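Local coordinates for protein tRNA (guanine(9)-N1)-methyltransferase (Schizosaccharomyces pombe, PDB 4JWH) that methylates N1 of guanosine 9 in cytoplasmic tRNA, using S-adenosyl-L-methionine as methyl donor and releasing S-adenosyl-L-homocysteine, at residues A[115-124]-A[213-223]; A[141-149]-A[170-181]. All blocks are in the same frame, centred on the assembly; numbering follows the deposited sequence.

Interaction 1: residues A[115-124]-A[213-223]; sequences LMNDKEINSL and AIVDKNRYKNL. With SAH (S-adenosyl-L-homocysteine), chain C.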
loop_
_atom_site.group_PDB
_atom_site.type_symbol
_atom_site.label_atom_id
_atom_site.label_comp_id
_atom_site.label_asym_id
_atom_site.label_seq_id
_atom_site.Cartn_x
_atom_site.Cartn_y
_atom_site.Cartn_z
ATOM N N LEU A 115 8.234 15.479 2.926
ATOM C CA LEU A 115 9.520 14.886 2.501
ATOM C C LEU A 115 9.694 14.811 0.988
ATOM O O LEU A 115 10.769 14.452 0.495
ATOM C CB LEU A 115 9.728 13.495 3.128
ATOM C CG LEU A 115 9.618 13.422 4.652
ATOM C CD1 LEU A 115 9.898 12.015 5.167
ATOM C CD2 LEU A 115 10.544 14.462 5.313
ATOM N N MET A 116 8.644 15.153 0.245
ATOM C CA MET A 116 8.668 15.001 -1.208
ATOM C C MET A 116 8.657 16.329 -1.990
ATOM O O MET A 116 7.910 17.245 -1.643
ATOM C CB MET A 116 7.458 14.160 -1.647
ATOM C CG MET A 116 7.591 12.669 -1.365
ATOM S SD MET A 116 6.059 11.785 -1.764
ATOM C CE MET A 116 5.171 12.051 -0.208
ATOM N N ASN A 117 9.435 16.415 -3.068
ATOM C CA ASN A 117 9.287 17.552 -4.005
ATOM C C ASN A 117 8.051 17.387 -4.879
ATOM O O ASN A 117 7.272 16.442 -4.698
ATOM C CB ASN A 117 10.557 17.797 -4.860
ATOM C CG ASN A 117 10.823 16.677 -5.872
ATOM O OD1 ASN A 117 9.895 16.050 -6.372
ATOM N ND2 ASN A 117 12.096 16.423 -6.163
ATOM N N ASP A 118 7.867 18.312 -5.823
ATOM C CA ASP A 118 6.655 18.375 -6.637
ATOM C C ASP A 118 6.480 17.209 -7.590
ATOM O O ASP A 118 5.357 16.749 -7.783
ATOM C CB ASP A 118 6.564 19.688 -7.423
ATOM C CG ASP A 118 5.189 20.292 -7.350
ATOM O OD1 ASP A 118 4.529 20.370 -8.415
ATOM O OD2 ASP A 118 4.755 20.677 -6.219
ATOM N N LYS A 119 7.578 16.740 -8.178
ATOM C CA LYS A 119 7.528 15.610 -9.104
ATOM C C LYS A 119 7.149 14.325 -8.370
ATOM O O LYS A 119 6.380 13.514 -8.881
ATOM C CB LYS A 119 8.874 15.412 -9.811
ATOM N N GLU A 120 7.734 14.158 -7.186
ATOM C CA GLU A 120 7.497 12.984 -6.340
ATOM C C GLU A 120 6.023 12.889 -5.886
ATOM O O GLU A 120 5.426 11.812 -5.931
ATOM C CB GLU A 120 8.475 12.990 -5.170
ATOM C CG GLU A 120 9.887 12.725 -5.619
ATOM C CD GLU A 120 10.938 13.083 -4.610
ATOM O OE1 GLU A 120 10.670 13.897 -3.684
ATOM O OE2 GLU A 120 12.055 12.532 -4.741
ATOM N N ILE A 121 5.448 14.020 -5.473
ATOM C CA ILE A 121 4.003 14.115 -5.178
ATOM C C ILE A 121 3.154 13.747 -6.371
ATOM O O ILE A 121 2.198 12.972 -6.251
ATOM C CB ILE A 121 3.594 15.522 -4.698
ATOM C CG1 ILE A 121 4.187 15.804 -3.301
ATOM C CG2 ILE A 121 2.039 15.667 -4.666
ATOM C CD1 ILE A 121 3.356 15.167 -2.155
ATOM N N ASN A 122 3.492 14.313 -7.529
ATOM C CA ASN A 122 2.802 13.966 -8.772
ATOM C C ASN A 122 2.838 12.457 -9.038
ATOM O O ASN A 122 1.795 11.846 -9.309
ATOM C CB ASN A 122 3.380 14.741 -9.970
ATOM C CG ASN A 122 3.184 16.255 -9.844
ATOM O OD1 ASN A 122 2.655 16.761 -8.847
ATOM N ND2 ASN A 122 3.635 16.983 -10.855
ATOM N N SER A 123 4.026 11.865 -8.931
ATOM C CA SER A 123 4.155 10.413 -9.070
ATOM C C SER A 123 3.316 9.622 -8.036
ATOM O O SER A 123 2.606 8.678 -8.395
ATOM C CB SER A 123 5.623 9.998 -9.036
ATOM O OG SER A 123 5.720 8.617 -8.719
ATOM N N LEU A 124 3.391 10.014 -6.765
ATOM C CA LEU A 124 2.603 9.377 -5.702
ATOM C C LEU A 124 1.107 9.418 -6.034
ATOM O O LEU A 124 0.373 8.450 -5.906
ATOM C CB LEU A 124 2.895 10.056 -4.352
ATOM C CG LEU A 124 2.108 9.464 -3.165
ATOM C CD1 LEU A 124 2.485 7.963 -2.957
ATOM C CD2 LEU A 124 2.389 10.283 -1.936
ATOM N N ALA A 213 3.156 5.885 1.943
ATOM C CA ALA A 213 2.814 6.611 0.714
ATOM C C ALA A 213 3.887 7.667 0.495
ATOM O O ALA A 213 3.742 8.827 0.900
ATOM C CB ALA A 213 1.408 7.237 0.776
ATOM N N ILE A 214 4.975 7.238 -0.136
ATOM C CA ILE A 214 6.106 8.114 -0.407
ATOM C C ILE A 214 6.911 7.649 -1.630
ATOM O O ILE A 214 7.140 6.459 -1.835
ATOM C CB ILE A 214 7.036 8.260 0.852
ATOM C CG1 ILE A 214 8.127 9.333 0.606
ATOM C CG2 ILE A 214 7.605 6.898 1.297
ATOM C CD1 ILE A 214 8.976 9.669 1.809
ATOM N N VAL A 215 7.303 8.607 -2.451
ATOM C CA VAL A 215 8.162 8.390 -3.595
ATOM C C VAL A 215 9.491 9.084 -3.304
ATOM O O VAL A 215 9.605 10.307 -3.425
ATOM C CB VAL A 215 7.502 8.973 -4.867
ATOM C CG1 VAL A 215 8.456 8.950 -6.079
ATOM C CG2 VAL A 215 6.227 8.203 -5.165
ATOM N N ASP A 216 10.465 8.305 -2.851
ATOM C CA ASP A 216 11.735 8.868 -2.402
ATOM C C ASP A 216 12.952 8.237 -3.084
ATOM O O ASP A 216 14.061 8.723 -2.909
ATOM C CB ASP A 216 11.789 8.814 -0.854
ATOM C CG ASP A 216 12.051 7.420 -0.311
ATOM O OD1 ASP A 216 11.583 6.449 -0.926
ATOM O OD2 ASP A 216 12.717 7.285 0.743
ATOM N N LYS A 217 12.734 7.160 -3.840
ATOM C CA LYS A 217 13.826 6.389 -4.452
ATOM C C LYS A 217 14.629 5.727 -3.333
ATOM O O LYS A 217 15.828 5.463 -3.485
ATOM C CB LYS A 217 14.787 7.268 -5.256
ATOM C CG LYS A 217 14.320 7.775 -6.595
ATOM C CD LYS A 217 15.573 8.249 -7.377
ATOM C CE LYS A 217 15.320 8.381 -8.876
ATOM N NZ LYS A 217 16.599 8.254 -9.648
ATOM N N ASN A 218 13.960 5.485 -2.202
ATOM C CA ASN A 218 14.590 5.021 -0.980
ATOM C C ASN A 218 15.757 5.872 -0.409
ATOM O O ASN A 218 16.593 5.354 0.324
ATOM C CB ASN A 218 14.996 3.547 -1.097
ATOM C CG ASN A 218 15.093 2.876 0.254
ATOM O OD1 ASN A 218 14.250 3.102 1.134
ATOM N ND2 ASN A 218 16.120 2.052 0.436
ATOM N N ARG A 219 15.807 7.170 -0.701
ATOM C CA ARG A 219 16.824 7.995 -0.033
ATOM C C ARG A 219 16.542 8.094 1.468
ATOM O O ARG A 219 17.457 8.326 2.259
ATOM C CB ARG A 219 16.966 9.368 -0.668
ATOM C CG ARG A 219 15.898 10.352 -0.331
ATOM C CD ARG A 219 16.310 11.751 -0.771
ATOM N NE ARG A 219 15.194 12.675 -0.587
ATOM C CZ ARG A 219 14.242 12.883 -1.491
ATOM N NH1 ARG A 219 14.292 12.251 -2.659
ATOM N NH2 ARG A 219 13.251 13.730 -1.232
ATOM N N TYR A 220 15.283 7.895 1.872
ATOM C CA TYR A 220 14.976 7.839 3.293
ATOM C C TYR A 220 15.005 6.429 3.859
ATOM O O TYR A 220 13.976 5.877 4.210
ATOM C CB TYR A 220 13.643 8.531 3.603
ATOM C CG TYR A 220 13.580 9.932 3.096
ATOM C CD1 TYR A 220 14.401 10.933 3.625
ATOM C CD2 TYR A 220 12.699 10.269 2.081
ATOM C CE1 TYR A 220 14.338 12.254 3.139
ATOM C CE2 TYR A 220 12.638 11.566 1.575
ATOM C CZ TYR A 220 13.456 12.553 2.111
ATOM O OH TYR A 220 13.358 13.830 1.607
ATOM N N LYS A 221 16.212 5.865 3.977
ATOM C CA LYS A 221 16.391 4.492 4.466
ATOM C C LYS A 221 15.851 4.417 5.862
ATOM O O LYS A 221 16.029 5.339 6.633
ATOM C CB LYS A 221 17.880 4.101 4.487
ATOM C CG LYS A 221 18.638 4.325 3.192
ATOM C CD LYS A 221 20.111 3.843 3.335
ATOM C CE LYS A 221 20.791 3.601 1.982
ATOM N NZ LYS A 221 22.162 2.948 2.125
ATOM N N ASN A 222 15.189 3.318 6.197
ATOM C CA ASN A 222 14.666 3.101 7.540
ATOM C C ASN A 222 13.534 3.998 7.961
ATOM O O ASN A 222 13.073 3.897 9.084
ATOM C CB ASN A 222 15.765 3.179 8.580
ATOM C CG ASN A 222 16.452 1.873 8.749
ATOM O OD1 ASN A 222 15.939 0.982 9.437
ATOM N ND2 ASN A 222 17.597 1.713 8.077
ATOM N N LEU A 223 13.068 4.852 7.060
ATOM C CA LEU A 223 12.028 5.812 7.445
ATOM C C LEU A 223 10.817 5.078 8.029
ATOM O O LEU A 223 10.400 5.300 9.197
ATOM C CB LEU A 223 11.632 6.667 6.238
ATOM C CG LEU A 223 10.461 7.657 6.373
ATOM C CD1 LEU A 223 10.890 8.953 7.036
ATOM C CD2 LEU A 223 9.874 7.930 5.004
HETATM N N SAH C . 12.517 4.785 2.203
HETATM C CA SAH C . 11.077 4.591 2.143
HETATM C CB SAH C . 10.744 4.278 0.660
HETATM C CG SAH C . 9.718 3.228 0.545
HETATM S SD SAH C . 8.958 2.697 -0.939
HETATM C C SAH C . 10.696 3.659 3.286
HETATM O O SAH C . 9.810 2.858 3.289
HETATM O OXT SAH C . 11.279 3.750 4.325
HETATM C "C5'" SAH C . 7.267 2.899 -0.545
HETATM C "C4'" SAH C . 6.593 1.825 0.301
HETATM O "O4'" SAH C . 6.479 0.602 -0.358
HETATM C "C3'" SAH C . 7.231 1.495 1.656
HETATM O "O3'" SAH C . 6.900 2.420 2.651
HETATM C "C2'" SAH C . 6.744 0.119 1.950
HETATM O "O2'" SAH C . 5.506 0.223 2.576
HETATM C "C1'" SAH C . 6.628 -0.443 0.558
HETATM N N9 SAH C . 7.735 -1.344 0.196
HETATM C C8 SAH C . 8.587 -1.172 -0.774
HETATM N N7 SAH C . 9.413 -2.177 -0.901
HETATM C C5 SAH C . 9.066 -3.051 -0.007
HETATM C C6 SAH C . 9.521 -4.373 0.425
HETATM N N6 SAH C . 10.540 -4.946 -0.160
HETATM N N1 SAH C . 8.883 -4.954 1.412
HETATM C C2 SAH C . 7.852 -4.380 2.005
HETATM N N3 SAH C . 7.397 -3.195 1.689
HETATM C C4 SAH C . 7.944 -2.492 0.705
#
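The E120 carboxylate and the R219 guanidinium lie nearly in one plane: R219 NH1 points a straight N-H at the syn lone pair of E120 OE2, 3.1 Å away. This salt bridge joins the start of helix 118-137 to the loop that cradles the cofactor in this SPOUT methyltransferase. E120 also forms a capping box with N117: E120 N donates to N117 OD1, and N117 N to E120 OE1 (2.9 Å). Glutamate suits the place, long enough to cap its own helix and still reach an arginine. R219 in turn lays CG over the face of the Y220 ring and donates from NH2 to Y220 OH.

In the same loop, the amino N of SAH is held by D216 OD2, N218 OD1 and Y220 O; D216 is the proton acceptor of the reaction. Back at the helix, V215 CG2 lies 3.9 Å from L124 CB, with S123 OG against both V215 methyls; a branched apolar side chain suits a loop residue facing a helix. L115 CD1 meets L223 CD1 tip to tip at 3.7 Å. M116 runs extended to SD, which takes a weak but straight bond from V215 N (3.5 Å), and its bend at chi3 (-85°) turns CE to A213 O, 3.7 Å away.

Interaction 2: residues A[141-149]-A[170-181]; sequences PVELFATNF and RYNPTTKSYLEE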
loop_
_atom_site.group_PDB
_atom_site.type_symbol
_atom_site.label_atom_id
_atom_site.label_comp_id
_atom_site.label_asym_id
_atom_site.label_seq_id
_atom_site.Cartn_x
_atom_site.Cartn_y
_atom_site.Cartn_z
ATOM N N PRO A 141 -11.259 -7.670 -3.714
ATOM C CA PRO A 141 -10.980 -6.302 -3.330
ATOM C C PRO A 141 -10.922 -6.174 -1.819
ATOM O O PRO A 141 -11.634 -6.871 -1.122
ATOM C CB PRO A 141 -12.188 -5.506 -3.850
ATOM C CG PRO A 141 -13.049 -6.452 -4.556
ATOM C CD PRO A 141 -12.454 -7.801 -4.567
ATOM N N VAL A 142 -10.082 -5.265 -1.343
ATOM C CA VAL A 142 -9.989 -4.970 0.065
ATOM C C VAL A 142 -10.606 -3.620 0.330
ATOM O O VAL A 142 -11.031 -2.938 -0.620
ATOM C CB VAL A 142 -8.497 -4.950 0.518
ATOM C CG1 VAL A 142 -7.890 -6.305 0.283
ATOM C CG2 VAL A 142 -7.704 -3.876 -0.229
ATOM N N GLU A 143 -10.614 -3.202 1.598
ATOM C CA GLU A 143 -10.901 -1.806 1.913
ATOM C C GLU A 143 -9.593 -1.019 1.939
ATOM O O GLU A 143 -8.691 -1.283 2.771
ATOM C CB GLU A 143 -11.692 -1.649 3.240
ATOM C CG GLU A 143 -13.207 -2.006 3.142
ATOM C CD GLU A 143 -14.093 -1.064 2.302
ATOM O OE1 GLU A 143 -13.727 0.080 1.943
ATOM O OE2 GLU A 143 -15.227 -1.479 2.005
ATOM N N LEU A 144 -9.498 -0.084 0.997
ATOM C CA LEU A 144 -8.374 0.825 0.865
ATOM C C LEU A 144 -8.543 2.097 1.695
ATOM O O LEU A 144 -9.545 2.792 1.571
ATOM C CB LEU A 144 -8.148 1.172 -0.623
ATOM C CG LEU A 144 -6.901 1.980 -1.027
ATOM C CD1 LEU A 144 -5.659 1.270 -0.518
ATOM C CD2 LEU A 144 -6.826 2.207 -2.591
ATOM N N PHE A 145 -7.565 2.396 2.547
ATOM C CA PHE A 145 -7.583 3.610 3.346
ATOM C C PHE A 145 -6.424 4.454 2.905
ATOM O O PHE A 145 -5.352 3.913 2.519
ATOM C CB PHE A 145 -7.461 3.331 4.857
ATOM C CG PHE A 145 -8.753 2.850 5.503
ATOM C CD1 PHE A 145 -9.434 3.649 6.443
ATOM C CD2 PHE A 145 -9.272 1.607 5.178
ATOM C CE1 PHE A 145 -10.614 3.206 7.045
ATOM C CE2 PHE A 145 -10.450 1.153 5.766
ATOM C CZ PHE A 145 -11.140 1.976 6.697
ATOM N N ALA A 146 -6.638 5.766 2.934
ATOM C CA ALA A 146 -5.542 6.733 2.771
ATOM C C ALA A 146 -5.523 7.657 4.009
ATOM O O ALA A 146 -6.376 8.565 4.152
ATOM C CB ALA A 146 -5.728 7.523 1.515
ATOM N N THR A 147 -4.564 7.429 4.905
ATOM C CA THR A 147 -4.553 8.129 6.199
ATOM C C THR A 147 -3.561 9.301 6.222
ATOM O O THR A 147 -2.605 9.324 5.439
ATOM C CB THR A 147 -4.312 7.136 7.398
ATOM O OG1 THR A 147 -3.061 6.450 7.224
ATOM C CG2 THR A 147 -5.451 6.100 7.497
ATOM N N ASN A 148 -3.769 10.241 7.137
ATOM C CA ASN A 148 -3.181 11.589 7.063
ATOM C C ASN A 148 -3.333 12.165 5.660
ATOM O O ASN A 148 -2.427 12.807 5.170
ATOM C CB ASN A 148 -1.696 11.608 7.454
ATOM C CG ASN A 148 -1.477 11.430 8.941
ATOM O OD1 ASN A 148 -1.129 10.349 9.395
ATOM N ND2 ASN A 148 -1.656 12.502 9.702
ATOM N N PHE A 149 -4.435 11.868 4.987
ATOM C CA PHE A 149 -4.633 12.363 3.610
ATOM C C PHE A 149 -4.960 13.859 3.586
ATOM O O PHE A 149 -5.932 14.285 4.193
ATOM C CB PHE A 149 -5.690 11.547 2.870
ATOM C CG PHE A 149 -5.718 11.801 1.377
ATOM C CD1 PHE A 149 -6.699 12.604 0.819
ATOM C CD2 PHE A 149 -4.734 11.260 0.538
ATOM C CE1 PHE A 149 -6.718 12.854 -0.568
ATOM C CE2 PHE A 149 -4.739 11.509 -0.825
ATOM C CZ PHE A 149 -5.727 12.318 -1.382
ATOM N N ARG A 170 -14.823 1.456 -2.304
ATOM C CA ARG A 170 -13.953 0.722 -1.366
ATOM C C ARG A 170 -12.704 1.546 -1.033
ATOM O O ARG A 170 -11.592 1.022 -0.933
ATOM C CB ARG A 170 -13.561 -0.669 -1.920
ATOM C CG ARG A 170 -14.659 -1.727 -1.854
ATOM C CD ARG A 170 -14.101 -3.131 -1.515
ATOM N NE ARG A 170 -15.047 -3.865 -0.673
ATOM C CZ ARG A 170 -14.732 -4.725 0.300
ATOM N NH1 ARG A 170 -13.466 -5.032 0.593
ATOM N NH2 ARG A 170 -15.716 -5.303 0.983
ATOM N N TYR A 171 -12.913 2.844 -0.868
ATOM C CA TYR A 171 -11.841 3.797 -0.698
ATOM C C TYR A 171 -12.191 4.749 0.441
ATOM O O TYR A 171 -13.275 5.326 0.485
ATOM C CB TYR A 171 -11.599 4.542 -2.009
ATOM C CG TYR A 171 -10.666 5.724 -1.927
ATOM C CD1 TYR A 171 -11.156 7.030 -2.033
ATOM C CD2 TYR A 171 -9.282 5.539 -1.811
ATOM C CE1 TYR A 171 -10.293 8.124 -1.977
ATOM C CE2 TYR A 171 -8.418 6.614 -1.747
ATOM C CZ TYR A 171 -8.919 7.910 -1.826
ATOM O OH TYR A 171 -8.046 8.980 -1.754
ATOM N N ASN A 172 -11.277 4.887 1.374
ATOM C CA ASN A 172 -11.545 5.629 2.587
ATOM C C ASN A 172 -10.429 6.628 2.920
ATOM O O ASN A 172 -9.502 6.285 3.670
ATOM C CB ASN A 172 -11.765 4.644 3.747
ATOM C CG ASN A 172 -12.637 3.453 3.363
ATOM O OD1 ASN A 172 -13.827 3.439 3.650
ATOM N ND2 ASN A 172 -12.045 2.447 2.698
ATOM N N PRO A 173 -10.496 7.854 2.356
ATOM C CA PRO A 173 -9.506 8.842 2.768
ATOM C C PRO A 173 -9.866 9.472 4.121
ATOM O O PRO A 173 -11.052 9.553 4.481
ATOM C CB PRO A 173 -9.541 9.876 1.639
ATOM C CG PRO A 173 -10.970 9.799 1.119
ATOM C CD PRO A 173 -11.382 8.361 1.283
ATOM N N THR A 174 -8.850 9.876 4.877
ATOM C CA THR A 174 -9.081 10.504 6.174
ATOM C C THR A 174 -7.871 11.297 6.606
ATOM O O THR A 174 -6.732 10.931 6.295
ATOM C CB THR A 174 -9.542 9.480 7.265
ATOM O OG1 THR A 174 -9.893 10.189 8.453
ATOM C CG2 THR A 174 -8.439 8.439 7.604
ATOM N N THR A 175 -8.112 12.407 7.298
ATOM C CA THR A 175 -7.029 13.185 7.878
ATOM C C THR A 175 -6.474 12.428 9.089
ATOM O O THR A 175 -5.327 12.632 9.453
ATOM C CB THR A 175 -7.440 14.651 8.298
ATOM O OG1 THR A 175 -8.511 14.575 9.238
ATOM C CG2 THR A 175 -7.900 15.454 7.102
ATOM N N LYS A 176 -7.262 11.533 9.684
ATOM C CA LYS A 176 -6.761 10.751 10.820
ATOM C C LYS A 176 -5.537 9.946 10.401
ATOM O O LYS A 176 -5.447 9.456 9.254
ATOM C CB LYS A 176 -7.821 9.791 11.394
ATOM C CG LYS A 176 -9.042 10.511 12.021
ATOM C CD LYS A 176 -9.992 9.483 12.645
ATOM C CE LYS A 176 -11.104 10.143 13.438
ATOM N NZ LYS A 176 -12.127 10.772 12.539
ATOM N N SER A 177 -4.604 9.822 11.328
ATOM C CA SER A 177 -3.473 8.896 11.170
ATOM C C SER A 177 -4.027 7.478 11.253
ATOM O O SER A 177 -5.145 7.289 11.764
ATOM C CB SER A 177 -2.478 9.105 12.308
ATOM O OG SER A 177 -3.023 8.538 13.495
ATOM N N TYR A 178 -3.277 6.489 10.746
ATOM C CA TYR A 178 -3.692 5.082 10.871
ATOM C C TYR A 178 -3.812 4.676 12.337
ATOM O O TYR A 178 -4.693 3.877 12.684
ATOM C CB TYR A 178 -2.793 4.084 10.080
ATOM C CG TYR A 178 -1.286 4.104 10.392
ATOM C CD1 TYR A 178 -0.384 4.691 9.513
ATOM C CD2 TYR A 178 -0.775 3.486 11.516
ATOM C CE1 TYR A 178 1.006 4.713 9.786
ATOM C CE2 TYR A 178 0.637 3.487 11.795
ATOM C CZ TYR A 178 1.498 4.113 10.933
ATOM O OH TYR A 178 2.859 4.132 11.189
ATOM N N LEU A 179 -2.929 5.228 13.171
ATOM C CA LEU A 179 -2.897 4.955 14.609
ATOM C C LEU A 179 -4.185 5.459 15.251
ATOM O O LEU A 179 -4.743 4.796 16.118
ATOM C CB LEU A 179 -1.655 5.567 15.280
ATOM C CG LEU A 179 -1.225 4.999 16.652
ATOM C CD1 LEU A 179 -0.922 3.506 16.589
ATOM C CD2 LEU A 179 -0.022 5.769 17.249
ATOM N N GLU A 180 -4.670 6.610 14.784
ATOM C CA GLU A 180 -5.940 7.156 15.236
ATOM C C GLU A 180 -7.089 6.320 14.737
ATOM O O GLU A 180 -7.918 5.896 15.530
ATOM C CB GLU A 180 -6.107 8.633 14.815
ATOM C CG GLU A 180 -5.132 9.556 15.538
ATOM C CD GLU A 180 -5.152 11.006 15.045
ATOM O OE1 GLU A 180 -4.964 11.899 15.907
ATOM O OE2 GLU A 180 -5.313 11.272 13.831
ATOM N N GLU A 181 -7.126 6.072 13.425
ATOM C CA GLU A 181 -8.216 5.346 12.808
ATOM C C GLU A 181 -8.350 3.890 13.305
ATOM O O GLU A 181 -9.472 3.379 13.431
ATOM C CB GLU A 181 -8.103 5.451 11.276
ATOM C CG GLU A 181 -9.121 4.674 10.467
ATOM C CD GLU A 181 -10.508 5.305 10.462
ATOM O OE1 GLU A 181 -11.479 4.537 10.307
ATOM O OE2 GLU A 181 -10.627 6.545 10.606
HETATM O O HOH W 1 -1.145 7.825 8.595
#
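F145 offers N172 a flat shelf. The CB of N172 sits over the centre of the phenyl ring, 3.7 Å from the centroid in a CH-pi contact, and the amide stacks on the same ring with the two planes 19° apart. The amide sends ND2 to two oxygens: E143 OE1, at 3.0 Å by a nearly straight bond in the amide plane, and L144 O, which also accepts from N172 N. Asparagine suits this spot, short enough to stay on the ring and polar enough to bind both.

E143 doubles back at chi2 (-68°), which carries its carboxylate beside R170; OE2 lies over one face of the guanidinium, so their attraction is of charge alone. The bent arginine chain lays CD against P141 CB.

L144, A146, Y171 and P173 share the other face of the sheet. The small A146 leaves room for the broad neighbours: its CB lies 4.3 Å from Y171 CE2. F149 closes this end, with Y171 OH over its ring face and P173 CB 4.0 Å from its CD1.

At the C-terminal end of strand 143-147, T147 CG2 lies beside T174 CG2, while N148 N donates to K176 O at 2.8 Å. A water accepts from T147 OG1, donates to N148 OD1 and takes a weak bond from Y178 N; the Y178 hydroxyl is hydrogen-bonded to Q231. S177 and E180 form the capping box that starts helix 178-181. Backbone bonds run in a ladder from L144 N to R170 O, N172 N to L144 O, A146 N to N172 O and T174 N to A146 O. This parallel pairing of 143-147 with 171-173, at 14°, is that of a beta-alpha-beta unit, with helix 151-161 making the crossover and 171-173 at the edge of the six-stranded sheet.

How the interactions relate
From the N terminus the chain runs through strand 105-109 to residues 115-124, where helix 118-137 begins, and then into strand 143-147. After helix 151-161 it returns as strand 171-173, and interaction 2 closes this short loop of 20 residues. The chain goes on through strands 189-192 and 208-212 before residues 213-223 come back to the helix start, so interaction 1 closes a loop of 88 residues with interaction 2 nested inside. The contacts do not touch, their centres lying about 19 Å apart. Interaction 2 adds the edge strand to the sheet; interaction 1 ties the cofactor loop to helix 118-137, whose side chains also pack on L144 and R170.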